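Local coordinates for protein alpha-1,2-mannosidase (Bacteroides thetaiotaomicron, PDB 2WW2) that is a calcium-dependent, inverting glycoside hydrolase of family 92 that cleaves alpha-mannosidic linkages, probably alpha-1,2 bonds between mannose units, at residues Y592-I597 / Q604-N609; Y635-S638 / F642-V645; R546-F551 / P600-Y605. All coordinates share one frame; numbering follows the deposited sequence.

Interaction 1: Y592-I597 / Q604-N609; sequences YLYDYI and QYHLRN
Two tyrosines of the loop that leads into helix 600-613, Tyr592 and Tyr594, reach two successive residues of that helix, Leu607 and His606. The pairs illustrate how a polypeptide folds back on the helix it is about to enter with side chains alone: no hydrogen bond crosses, and the nearest alpha carbons, Tyr592 CA and Leu607 CA, remain 8.0 Å apart. In the first pair the far end of the phenol does the touching. Tyr592 OH lies 3.6 Å from Leu607 CD2, and the same methyl is 3.9 Å from Tyr592 CZ. Leu607 has its CG opposite the backbone N (chi1 -167°), which carries the branch out from the helix to the phenol, and CD2 is the methyl that makes the contact. The second pair is aromatic. Tyr594 CE2 comes 4.0 Å from His606 CD2, and Tyr594 OH is also 4.0 Å from His606 NE2, too long for a bond. The ring planes are nearly parallel, at 17°, but have slid so far that their centroids are 6.0 Å apart and they hardly overlap. Tyr594 swings its CG opposite its own carbonyl carbon (chi1 -64°), and His606 does likewise; the side chains cross at about a right angle even though their rings end up almost coplanar in orientation. Phe551, from helix 540-551, also packs on the His606 ring. The chemistry implies a division of labour. The cross-contact supplies only apolar and weak aromatic packing, while both phenol hydroxyls are satisfied elsewhere, Tyr592 OH by Ser638 OG and Tyr594 OH by Asp548 OD1; those outside bonds probably hold the tip of each tyrosine in place.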
loop_
_atom_site.group_PDB
_atom_site.type_symbol
_atom_site.label_atom_id
_atom_site.label_comp_id
_atom_site.label_asym_id
_atom_site.label_seq_id
_atom_site.Cartn_x
_atom_site.Cartn_y
_atom_site.Cartn_z
ATOM N N TYR A 592 24.339 -3.702 -7.171
ATOM C CA TYR A 592 25.623 -3.731 -7.871
ATOM C C TYR A 592 25.466 -4.043 -9.350
ATOM O O TYR A 592 26.450 -3.990 -10.088
ATOM C CB TYR A 592 26.582 -4.749 -7.235
ATOM C CG TYR A 592 27.132 -4.278 -5.898
ATOM C CD1 TYR A 592 28.278 -3.482 -5.840
ATOM C CD2 TYR A 592 26.487 -4.598 -4.709
ATOM C CE1 TYR A 592 28.782 -3.025 -4.628
ATOM C CE2 TYR A 592 26.973 -4.136 -3.478
ATOM C CZ TYR A 592 28.121 -3.342 -3.457
ATOM O OH TYR A 592 28.628 -2.891 -2.252
ATOM N N LEU A 593 24.254 -4.368 -9.790
ATOM C CA LEU A 593 24.069 -4.809 -11.186
ATOM C C LEU A 593 24.301 -3.675 -12.190
ATOM O O LEU A 593 24.618 -3.925 -13.345
ATOM C CB LEU A 593 22.700 -5.471 -11.387
ATOM C CG LEU A 593 22.541 -6.853 -10.734
ATOM C CD1 LEU A 593 21.079 -7.354 -10.807
ATOM C CD2 LEU A 593 23.458 -7.848 -11.392
ATOM N N TYR A 594 24.153 -2.426 -11.762
ATOM C CA TYR A 594 24.458 -1.317 -12.668
ATOM C C TYR A 594 25.908 -1.367 -13.164
ATOM O O TYR A 594 26.196 -0.823 -14.221
ATOM C CB TYR A 594 24.220 0.027 -12.024
ATOM C CG TYR A 594 22.783 0.347 -11.626
ATOM C CD1 TYR A 594 21.850 0.778 -12.570
ATOM C CD2 TYR A 594 22.392 0.298 -10.296
ATOM C CE1 TYR A 594 20.555 1.127 -12.195
ATOM C CE2 TYR A 594 21.087 0.629 -9.905
ATOM C CZ TYR A 594 20.181 1.040 -10.857
ATOM O OH TYR A 594 18.902 1.381 -10.466
ATOM N N ASP A 595 26.797 -2.006 -12.399
ATOM C CA ASP A 595 28.222 -2.161 -12.771
ATOM C C ASP A 595 28.411 -3.008 -14.019
ATOM O O ASP A 595 29.467 -2.948 -14.661
ATOM C CB ASP A 595 29.015 -2.859 -11.660
ATOM C CG ASP A 595 29.442 -1.926 -10.522
ATOM O OD1 ASP A 595 29.370 -0.691 -10.654
ATOM O OD2 ASP A 595 29.901 -2.454 -9.477
ATOM N N TYR A 596 27.409 -3.829 -14.334
ATOM C CA TYR A 596 27.490 -4.811 -15.420
ATOM C C TYR A 596 26.867 -4.302 -16.719
ATOM O O TYR A 596 27.023 -4.913 -17.785
ATOM C CB TYR A 596 26.783 -6.122 -15.003
ATOM C CG TYR A 596 27.456 -6.828 -13.842
ATOM C CD1 TYR A 596 28.154 -8.024 -14.038
ATOM C CD2 TYR A 596 27.406 -6.293 -12.561
ATOM C CE1 TYR A 596 28.789 -8.667 -12.980
ATOM C CE2 TYR A 596 28.040 -6.921 -11.493
ATOM C CZ TYR A 596 28.731 -8.110 -11.713
ATOM O OH TYR A 596 29.365 -8.712 -10.653
ATOM N N ILE A 597 26.135 -3.195 -16.625
ATOM C CA ILE A 597 25.347 -2.735 -17.750
ATOM C C ILE A 597 25.560 -1.248 -18.016
ATOM O O ILE A 597 24.709 -0.604 -18.618
ATOM C CB ILE A 597 23.839 -3.050 -17.537
ATOM C CG1 ILE A 597 23.298 -2.321 -16.311
ATOM C CG2 ILE A 597 23.648 -4.527 -17.327
ATOM C CD1 ILE A 597 21.970 -2.862 -15.831
ATOM N N GLN A 604 26.755 3.501 -7.194
ATOM C CA GLN A 604 27.408 4.346 -6.212
ATOM C C GLN A 604 26.376 5.150 -5.406
ATOM O O GLN A 604 26.450 5.217 -4.169
ATOM C CB GLN A 604 28.393 5.285 -6.912
ATOM C CG GLN A 604 29.620 4.569 -7.487
ATOM C CD GLN A 604 30.227 5.291 -8.696
ATOM O OE1 GLN A 604 30.083 6.513 -8.865
ATOM N NE2 GLN A 604 30.913 4.530 -9.545
ATOM N N TYR A 605 25.414 5.755 -6.099
ATOM C CA TYR A 605 24.404 6.563 -5.414
ATOM C C TYR A 605 23.540 5.722 -4.477
ATOM O O TYR A 605 23.406 6.047 -3.294
ATOM C CB TYR A 605 23.497 7.310 -6.400
ATOM C CG TYR A 605 22.366 8.005 -5.691
ATOM C CD1 TYR A 605 22.569 9.225 -5.052
ATOM C CD2 TYR A 605 21.116 7.413 -5.603
ATOM C CE1 TYR A 605 21.534 9.865 -4.374
ATOM C CE2 TYR A 605 20.075 8.034 -4.920
ATOM C CZ TYR A 605 20.291 9.255 -4.310
ATOM O OH TYR A 605 19.251 9.860 -3.638
ATOM N N HIS A 606 22.942 4.662 -5.011
ATOM C CA HIS A 606 21.982 3.858 -4.256
ATOM C C HIS A 606 22.603 3.107 -3.091
ATOM O O HIS A 606 22.013 3.005 -2.015
ATOM C CB HIS A 606 21.249 2.885 -5.174
ATOM C CG HIS A 606 20.294 3.564 -6.105
ATOM N ND1 HIS A 606 19.193 4.263 -5.657
ATOM C CD2 HIS A 606 20.281 3.663 -7.459
ATOM C CE1 HIS A 606 18.542 4.762 -6.694
ATOM N NE2 HIS A 606 19.181 4.412 -7.798
ATOM N N LEU A 607 23.794 2.577 -3.310
ATOM C CA LEU A 607 24.525 1.909 -2.257
ATOM C C LEU A 607 24.763 2.870 -1.085
ATOM O O LEU A 607 24.470 2.555 0.079
ATOM C CB LEU A 607 25.853 1.438 -2.849
ATOM C CG LEU A 607 26.700 0.458 -2.069
ATOM C CD1 LEU A 607 27.328 1.225 -0.922
ATOM C CD2 LEU A 607 25.864 -0.752 -1.595
ATOM N N ARG A 608 25.287 4.052 -1.377
ATOM C CA ARG A 608 25.538 4.997 -0.298
ATOM C C ARG A 608 24.230 5.427 0.376
ATOM O O ARG A 608 24.175 5.604 1.583
ATOM C CB ARG A 608 26.361 6.192 -0.800
ATOM C CG ARG A 608 27.773 5.743 -1.279
ATOM C CD ARG A 608 28.653 5.347 -0.092
ATOM N NE ARG A 608 28.832 6.503 0.795
ATOM C CZ ARG A 608 29.709 7.477 0.563
ATOM N NH1 ARG A 608 30.499 7.426 -0.501
ATOM N NH2 ARG A 608 29.799 8.512 1.390
ATOM N N ASN A 609 23.164 5.544 -0.402
ATOM C CA ASN A 609 21.856 5.903 0.156
ATOM C C ASN A 609 21.360 4.813 1.133
ATOM O O ASN A 609 20.947 5.113 2.259
ATOM C CB ASN A 609 20.868 6.133 -0.988
ATOM C CG ASN A 609 19.677 6.960 -0.584
ATOM O OD1 ASN A 609 19.780 7.903 0.203
ATOM N ND2 ASN A 609 18.524 6.622 -1.142
#

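Interaction 2: Y635-S638 / F642-V645; sequences YVFS and FYPV
The Phe637 ring has Pro644 on one face and Phe642 at its edge. Pro644 CD stands 3.5 Å from the centroid of the Phe637 ring and only 5° off the ring normal, a CH-pi contact centred on the face; the two side chains approach from opposite directions. In the plane of the same ring, Phe642 CE1 meets Phe637 CD1 at 4.0 Å. The same Pro644 CD also lies above one face of the Tyr643 ring, displaced toward its rim, so one methylene serves two aromatic rings. Tyr643 CD1 in turn touches Phe637 CB at 3.9 Å. Phe642 places its CG between the backbone N and the carbonyl carbon (chi1 51°), and this rotation turns the ring back toward the helix although its CB points away from it.

The backbone follows closely. Phe642 N gives a weak hydrogen bond of 3.4 Å to Phe637 O, near the end of the helix. Phe642 O lies 3.0 Å from Phe637 O, two acceptors pressed together without a bond, and 3.2 Å from Phe637 CB, a tight approach. Beyond it the chain bends through an inverse gamma turn centred on Pro644.

The example shows how a helix can pass into a strand within a residue or so, with an aromatic residue of the helix packed against the chain that follows. Helix 338-345 adds Leu341 beside Phe637, Leu344 beside Phe642 and Pro340 beside Pro644. Val636 packs on helix 281-294, while Tyr643 pairs through its backbone with Ala653 of strand 651-654, in a small antiparallel sheet in which strand 642-643 is outermost within this chain.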
loop_
_atom_site.group_PDB
_atom_site.type_symbol
_atom_site.label_atom_id
_atom_site.label_comp_id
_atom_site.label_asym_id
_atom_site.label_seq_id
_atom_site.Cartn_x
_atom_site.Cartn_y
_atom_site.Cartn_z
ATOM N N TYR A 635 26.982 -5.290 4.658
ATOM C CA TYR A 635 27.359 -3.938 5.091
ATOM C C TYR A 635 28.884 -3.797 5.157
ATOM O O TYR A 635 29.442 -2.779 4.740
ATOM C CB TYR A 635 26.723 -3.614 6.439
ATOM C CG TYR A 635 26.979 -2.183 6.913
ATOM C CD1 TYR A 635 26.039 -1.167 6.686
ATOM C CD2 TYR A 635 28.148 -1.855 7.572
ATOM C CE1 TYR A 635 26.271 0.143 7.112
ATOM C CE2 TYR A 635 28.388 -0.531 7.998
ATOM C CZ TYR A 635 27.450 0.443 7.762
ATOM O OH TYR A 635 27.670 1.718 8.199
ATOM N N VAL A 636 29.565 -4.817 5.670
ATOM C CA VAL A 636 31.035 -4.752 5.768
ATOM C C VAL A 636 31.668 -4.590 4.389
ATOM O O VAL A 636 32.447 -3.673 4.154
ATOM C CB VAL A 636 31.612 -5.980 6.513
ATOM C CG1 VAL A 636 33.136 -5.995 6.426
ATOM C CG2 VAL A 636 31.178 -5.933 7.980
ATOM N N PHE A 637 31.337 -5.487 3.479
ATOM C CA PHE A 637 31.822 -5.353 2.110
ATOM C C PHE A 637 31.466 -3.977 1.532
ATOM O O PHE A 637 32.331 -3.270 1.035
ATOM C CB PHE A 637 31.213 -6.447 1.234
ATOM C CG PHE A 637 32.064 -7.682 1.128
ATOM C CD1 PHE A 637 33.319 -7.623 0.528
ATOM C CD2 PHE A 637 31.607 -8.902 1.619
ATOM C CE1 PHE A 637 34.118 -8.771 0.429
ATOM C CE2 PHE A 637 32.392 -10.048 1.535
ATOM C CZ PHE A 637 33.637 -9.988 0.920
ATOM N N SER A 638 30.187 -3.612 1.584
ATOM C CA SER A 638 29.744 -2.371 0.936
ATOM C C SER A 638 30.451 -1.136 1.489
ATOM O O SER A 638 30.811 -0.230 0.725
ATOM C CB SER A 638 28.216 -2.215 1.001
ATOM O OG SER A 638 27.600 -3.239 0.235
ATOM N N PHE A 642 33.313 -2.642 -2.155
ATOM C CA PHE A 642 33.223 -3.717 -3.168
ATOM C C PHE A 642 32.485 -4.931 -2.610
ATOM O O PHE A 642 32.389 -5.086 -1.398
ATOM C CB PHE A 642 34.615 -4.124 -3.702
ATOM C CG PHE A 642 35.618 -4.441 -2.622
ATOM C CD1 PHE A 642 35.699 -5.723 -2.076
ATOM C CD2 PHE A 642 36.477 -3.456 -2.150
ATOM C CE1 PHE A 642 36.606 -6.011 -1.073
ATOM C CE2 PHE A 642 37.398 -3.733 -1.136
ATOM C CZ PHE A 642 37.466 -5.007 -0.596
ATOM N N TYR A 643 31.939 -5.767 -3.495
ATOM C CA TYR A 643 31.037 -6.832 -3.065
ATOM C C TYR A 643 31.122 -8.037 -3.987
ATOM O O TYR A 643 31.223 -7.873 -5.204
ATOM C CB TYR A 643 29.593 -6.300 -3.076
ATOM C CG TYR A 643 28.570 -7.251 -2.523
ATOM C CD1 TYR A 643 28.314 -7.312 -1.154
ATOM C CD2 TYR A 643 27.842 -8.087 -3.365
ATOM C CE1 TYR A 643 27.351 -8.180 -0.629
ATOM C CE2 TYR A 643 26.877 -8.969 -2.840
ATOM C CZ TYR A 643 26.645 -9.005 -1.480
ATOM O OH TYR A 643 25.703 -9.881 -0.963
ATOM N N PRO A 644 31.093 -9.253 -3.413
ATOM C CA PRO A 644 31.184 -10.509 -4.176
ATOM C C PRO A 644 29.827 -10.861 -4.775
ATOM O O PRO A 644 29.112 -11.708 -4.242
ATOM C CB PRO A 644 31.579 -11.541 -3.101
ATOM C CG PRO A 644 30.914 -11.025 -1.858
ATOM C CD PRO A 644 31.110 -9.494 -1.959
ATOM N N VAL A 645 29.476 -10.220 -5.879
ATOM C CA VAL A 645 28.200 -10.511 -6.548
ATOM C C VAL A 645 28.023 -12.003 -6.880
ATOM O O VAL A 645 26.944 -12.568 -6.689
ATOM C CB VAL A 645 28.077 -9.655 -7.820
ATOM C CG1 VAL A 645 26.861 -10.094 -8.671
ATOM C CG2 VAL A 645 27.958 -8.165 -7.423
#

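Interaction 3: R546-F551 / P600-Y605; sequences RLDSMF and PWKTQY
Asp548 and Lys602 join segments 546-551 and 600-605 by a single salt bridge, and the pair makes a compact example of a link made through charge between two helical segments. The ionic contact comes first. Lys602 NZ donates to Asp548 OD2 over 2.8 Å and meets the syn lone pair of that oxygen, the one on the side of OD1. Asp548 OD1 itself is 3.5 Å from Lys602 NZ, so the grip is one-sided. The lysine is fully extended beyond CG, and this stretch lets its ammonium reach the aspartate although the nearest alpha carbons, Asp548 CA and Lys602 CA, are 8.7 Å apart. The side chains cross at about a right angle.

Packing beyond the ion pair is slight: the Lys602 CD methylene passes 3.5 Å from the carboxylate oxygen Asp548 OD1, and Ala22 of a neighbouring subunit packs on the aspartate.

Hydrogen bonds make up the rest. Asp548 OD1 is held by Tyr594 OH, and Lys602 NZ has a second partner in Gln599 OE1. Within helix 540-551, Ser549 OG donates to Arg546 O at 2.7 Å, while Leu547 O receives both Met550 N and Phe551 N.

The carboxylate thus uses one oxygen for a cation and the other for a phenol, which probably fixes its rotation and favours the ionised form. Replacing Asp548 with an alanine would probably leave the Lys602 ammonium without its countercharge and the Tyr594 hydroxyl without its acceptor. Between residues 546-551 and 600-605 the attraction is therefore mainly electrostatic, while Phe551 adds ring packing on His606 further along helix 600-613.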
loop_
_atom_site.group_PDB
_atom_site.type_symbol
_atom_site.label_atom_id
_atom_site.label_comp_id
_atom_site.label_asym_id
_atom_site.label_seq_id
_atom_site.Cartn_x
_atom_site.Cartn_y
_atom_site.Cartn_z
ATOM N N ARG A 546 14.364 -1.300 -14.896
ATOM C CA ARG A 546 13.761 -2.137 -13.879
ATOM C C ARG A 546 14.469 -2.037 -12.538
ATOM O O ARG A 546 13.828 -2.112 -11.486
ATOM C CB ARG A 546 13.662 -3.564 -14.380
ATOM C CG ARG A 546 12.761 -3.618 -15.590
ATOM C CD ARG A 546 12.638 -5.006 -16.144
ATOM N NE ARG A 546 12.087 -5.946 -15.171
ATOM C CZ ARG A 546 11.630 -7.147 -15.506
ATOM N NH1 ARG A 546 11.652 -7.526 -16.780
ATOM N NH2 ARG A 546 11.152 -7.966 -14.578
ATOM N N LEU A 547 15.786 -1.841 -12.573
ATOM C CA LEU A 547 16.536 -1.595 -11.354
ATOM C C LEU A 547 16.093 -0.256 -10.789
ATOM O O LEU A 547 15.856 -0.119 -9.580
ATOM C CB LEU A 547 18.037 -1.561 -11.631
ATOM C CG LEU A 547 18.714 -2.910 -11.848
ATOM C CD1 LEU A 547 20.138 -2.660 -12.321
ATOM C CD2 LEU A 547 18.704 -3.727 -10.556
ATOM N N ASP A 548 15.979 0.729 -11.673
ATOM C CA ASP A 548 15.523 2.048 -11.272
ATOM C C ASP A 548 14.132 1.971 -10.625
ATOM O O ASP A 548 13.856 2.694 -9.672
ATOM C CB ASP A 548 15.511 3.016 -12.459
ATOM C CG ASP A 548 16.909 3.447 -12.895
ATOM O OD1 ASP A 548 17.899 3.179 -12.173
ATOM O OD2 ASP A 548 17.007 4.075 -13.964
ATOM N N SER A 549 13.273 1.082 -11.124
ATOM C CA SER A 549 11.923 0.928 -10.565
ATOM C C SER A 549 11.932 0.237 -9.196
ATOM O O SER A 549 10.885 0.078 -8.552
ATOM C CB SER A 549 11.003 0.185 -11.538
ATOM O OG SER A 549 11.258 -1.212 -11.538
ATOM N N MET A 550 13.111 -0.172 -8.744
ATOM C CA MET A 550 13.237 -0.722 -7.404
ATOM C C MET A 550 13.727 0.320 -6.421
ATOM O O MET A 550 13.279 0.344 -5.279
ATOM C CB MET A 550 14.186 -1.916 -7.383
ATOM C CG MET A 550 13.532 -3.240 -7.694
ATOM S SD MET A 550 14.626 -4.585 -7.193
ATOM C CE MET A 550 13.466 -5.929 -6.953
ATOM N N PHE A 551 14.642 1.179 -6.860
ATOM C CA PHE A 551 15.289 2.146 -5.966
ATOM C C PHE A 551 14.839 3.592 -6.163
ATOM O O PHE A 551 15.480 4.517 -5.654
ATOM C CB PHE A 551 16.802 2.110 -6.152
ATOM C CG PHE A 551 17.370 0.737 -6.217
ATOM C CD1 PHE A 551 17.315 -0.099 -5.121
ATOM C CD2 PHE A 551 17.976 0.284 -7.373
ATOM C CE1 PHE A 551 17.849 -1.368 -5.179
ATOM C CE2 PHE A 551 18.508 -0.982 -7.437
ATOM C CZ PHE A 551 18.443 -1.814 -6.341
ATOM N N PRO A 600 27.684 2.629 -13.553
ATOM C CA PRO A 600 28.206 2.411 -12.195
ATOM C C PRO A 600 27.827 3.527 -11.224
ATOM O O PRO A 600 27.780 3.302 -10.014
ATOM C CB PRO A 600 29.741 2.336 -12.390
ATOM C CG PRO A 600 29.993 2.841 -13.767
ATOM C CD PRO A 600 28.747 2.577 -14.573
ATOM N N TRP A 601 27.553 4.721 -11.745
ATOM C CA TRP A 601 27.214 5.842 -10.867
ATOM C C TRP A 601 25.920 5.603 -10.104
ATOM O O TRP A 601 25.770 6.087 -8.990
ATOM C CB TRP A 601 27.170 7.184 -11.620
ATOM C CG TRP A 601 26.202 7.248 -12.780
ATOM C CD1 TRP A 601 24.902 7.668 -12.749
ATOM C CD2 TRP A 601 26.484 6.912 -14.144
ATOM N NE1 TRP A 601 24.347 7.590 -14.009
ATOM C CE2 TRP A 601 25.300 7.134 -14.885
ATOM C CE3 TRP A 601 27.617 6.435 -14.810
ATOM C CZ2 TRP A 601 25.221 6.899 -16.259
ATOM C CZ3 TRP A 601 27.536 6.208 -16.187
ATOM C CH2 TRP A 601 26.347 6.441 -16.890
ATOM N N LYS A 602 24.997 4.848 -10.699
ATOM C CA LYS A 602 23.761 4.490 -10.012
ATOM C C LYS A 602 23.992 3.501 -8.847
ATOM O O LYS A 602 23.367 3.612 -7.806
ATOM C CB LYS A 602 22.725 3.972 -11.013
ATOM C CG LYS A 602 22.233 5.077 -11.981
ATOM C CD LYS A 602 21.083 4.564 -12.886
ATOM C CE LYS A 602 20.457 5.681 -13.730
ATOM N NZ LYS A 602 19.497 5.064 -14.697
ATOM N N THR A 603 24.897 2.544 -9.039
ATOM C CA THR A 603 25.359 1.677 -7.960
ATOM C C THR A 603 25.916 2.534 -6.834
ATOM O O THR A 603 25.546 2.363 -5.674
ATOM C CB THR A 603 26.469 0.703 -8.469
ATOM O OG1 THR A 603 25.873 -0.305 -9.294
ATOM C CG2 THR A 603 27.175 0.032 -7.299
ATOM N N GLN A 604 26.755 3.501 -7.194
ATOM C CA GLN A 604 27.408 4.346 -6.212
ATOM C C GLN A 604 26.376 5.150 -5.406
ATOM O O GLN A 604 26.450 5.217 -4.169
ATOM C CB GLN A 604 28.393 5.285 -6.912
ATOM C CG GLN A 604 29.620 4.569 -7.487
ATOM C CD GLN A 604 30.227 5.291 -8.696
ATOM O OE1 GLN A 604 30.083 6.513 -8.865
ATOM N NE2 GLN A 604 30.913 4.530 -9.545
ATOM N N TYR A 605 25.414 5.755 -6.099
ATOM C CA TYR A 605 24.404 6.563 -5.414
ATOM C C TYR A 605 23.540 5.722 -4.477
ATOM O O TYR A 605 23.406 6.047 -3.294
ATOM C CB TYR A 605 23.497 7.310 -6.400
ATOM C CG TYR A 605 22.366 8.005 -5.691
ATOM C CD1 TYR A 605 22.569 9.225 -5.052
ATOM C CD2 TYR A 605 21.116 7.413 -5.603
ATOM C CE1 TYR A 605 21.534 9.865 -4.374
ATOM C CE2 TYR A 605 20.075 8.034 -4.920
ATOM C CZ TYR A 605 20.291 9.255 -4.310
ATOM O OH TYR A 605 19.251 9.860 -3.638
#

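How the interactions relate
Interactions 1 and 3 are closely merged on helix 600-613. Their centres lie about 5 Å apart, they share Gln604 and Tyr605, and Tyr594 OH to Asp548 OD1, at 2.7 Å, joins them. Interaction 2 sits about 11 Å, centre to centre, from interaction 1 and is joined to it by Tyr592 OH to Ser638 OG, also 2.7 Å, and by Tyr592 packing on Tyr643. Interactions 2 and 3 do not touch, their nearest atoms being about 8 Å apart, so interaction 1 bridges them through its two tyrosines. All three lie in the family 92 catalytic region, and none supplies a ligand to either sodium site.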